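Local coordinates for putative thioesterase (Escherichia coli, PDB 5UGZ), which probably hydrolyses thioesters as a type II thioesterase, releasing intermediates from the colibactin NRPS/PKS assembly line, at residues E106-H109 against Y110-H114. Sequence-based numbering, arbitrary orientation.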
# COMPACT_ATOMS: atom_id res chain seq x y z
N GLU A 106 5.53 6.49 4.27
CA GLU A 106 6.38 7.63 3.94
C GLU A 106 5.55 8.85 3.55
O GLU A 106 5.93 9.98 3.87
CB GLU A 106 7.34 7.22 2.80
CG GLU A 106 8.40 6.18 3.21
CD GLU A 106 9.40 6.73 4.23
OE1 GLU A 106 9.64 7.93 4.20
OE2 GLU A 106 9.94 5.97 5.06
N LEU A 107 4.42 8.62 2.89
CA LEU A 107 3.52 9.69 2.46
C LEU A 107 2.85 10.40 3.64
O LEU A 107 2.67 11.63 3.60
CB LEU A 107 2.46 9.12 1.53
CG LEU A 107 1.38 10.11 1.09
CD1 LEU A 107 2.02 11.30 0.38
CD2 LEU A 107 0.37 9.41 0.20
N VAL A 108 2.43 9.67 4.67
CA VAL A 108 1.79 10.32 5.81
C VAL A 108 2.77 11.27 6.49
O VAL A 108 2.43 12.41 6.80
CB VAL A 108 1.18 9.30 6.80
CG1 VAL A 108 2.23 8.41 7.44
CG2 VAL A 108 0.40 10.04 7.90
N HIS A 109 3.99 10.82 6.72
CA HIS A 109 4.97 11.71 7.33
C HIS A 109 5.28 12.90 6.42
O HIS A 109 5.52 14.00 6.92
CB HIS A 109 6.23 10.93 7.69
CG HIS A 109 6.07 10.05 8.89
ND1 HIS A 109 6.14 10.53 10.18
CD2 HIS A 109 5.83 8.72 9.00
CE1 HIS A 109 5.96 9.54 11.03
NE2 HIS A 109 5.78 8.43 10.34
N TYR A 110 5.25 12.70 5.10
CA TYR A 110 5.48 13.80 4.16
C TYR A 110 4.32 14.78 4.18
O TYR A 110 4.51 15.99 4.05
CB TYR A 110 5.69 13.21 2.75
CG TYR A 110 6.02 14.15 1.60
CD1 TYR A 110 7.35 14.42 1.24
CD2 TYR A 110 5.01 14.71 0.83
CE1 TYR A 110 7.65 15.24 0.16
CE2 TYR A 110 5.30 15.54 -0.24
CZ TYR A 110 6.63 15.81 -0.55
OH TYR A 110 6.91 16.63 -1.61
N ILE A 111 3.09 14.27 4.33
CA ILE A 111 1.93 15.13 4.53
C ILE A 111 2.10 15.94 5.81
O ILE A 111 1.94 17.17 5.82
CB ILE A 111 0.64 14.28 4.55
CG1 ILE A 111 0.31 13.75 3.15
CG2 ILE A 111 -0.54 15.03 5.18
CD1 ILE A 111 -0.65 12.57 3.12
N LEU A 112 2.45 15.26 6.90
CA LEU A 112 2.67 15.94 8.18
C LEU A 112 3.79 16.98 8.08
O LEU A 112 3.65 18.09 8.61
CB LEU A 112 2.96 14.91 9.27
CG LEU A 112 1.75 14.16 9.84
CD1 LEU A 112 2.20 13.01 10.69
CD2 LEU A 112 0.89 15.08 10.66
N ASP A 113 4.90 16.65 7.40
CA ASP A 113 5.96 17.65 7.15
C ASP A 113 5.44 18.88 6.42
O ASP A 113 6.09 19.94 6.48
CB ASP A 113 7.09 17.06 6.30
CG ASP A 113 7.85 15.98 7.00
OD1 ASP A 113 7.75 15.87 8.24
OD2 ASP A 113 8.57 15.23 6.29
N HIS A 114 4.34 18.77 5.69
CA HIS A 114 3.74 19.91 5.01
C HIS A 114 2.79 20.71 5.89
O HIS A 114 2.36 21.79 5.50
CB HIS A 114 3.02 19.44 3.74
CG HIS A 114 3.93 19.28 2.56
ND1 HIS A 114 4.80 18.22 2.44
CD2 HIS A 114 4.12 20.05 1.47
CE1 HIS A 114 5.47 18.34 1.31
NE2 HIS A 114 5.08 19.45 0.71
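A chi1 of 175° carries CG of L107 away from its own amide N, while chi1 of -72° swings CG1 of I111 back beside its own, and the two side chains meet one helical turn apart. CD1 of I111 lies 3.8 Å from CG of L107, and the side chains cross at a slant. The isoleucine also runs along the backbone, its CG1 coming to 3.2 Å from O of L107. That branched, apolar residue suits a buried place, where it reaches Y92 on strand 91-97 and F83 on helix 72-83. Cut back to an alanine here, the side chain would probably lose the contact with L107 and open a gap toward Y92 and F83. V108 and L112 meet more loosely, CG2 of V108 to CD1 of L112 at 4.5 Å; apolar V108 suits its buried place against P119 and I94.

Four successive i to i+4 backbone hydrogen bonds hold the helix, among them I111 N to L107 O (2.8 Å). Beside the bond from D113 N to H109 O, the aspartate bends back over that carbonyl, but its carboxylate suits R192, which OD1 meets in a salt bridge. The same arginine donates to ND1 of H109, so one guanidinium ties together two residues a turn apart.

Near the helix end, H114 offers both a ring N-H and a flat face. ND1 donates to O of Y110 (2.8 Å), close to the imidazole plane, supplementing the weak backbone bond from H114 N to the same oxygen. CE1 of H114 sits 3.2 Å above one face of the Y110 ring, toward its rim. Y80 stacks on H114 and meets Y110 edge-to-face. Residues 106-113 form the C-terminal part of helix 99-113, the crossover helix between parallel strands 91-97 and 121-125 in a beta-alpha-beta unit, as in the alpha/beta-hydrolase fold of thioesterases.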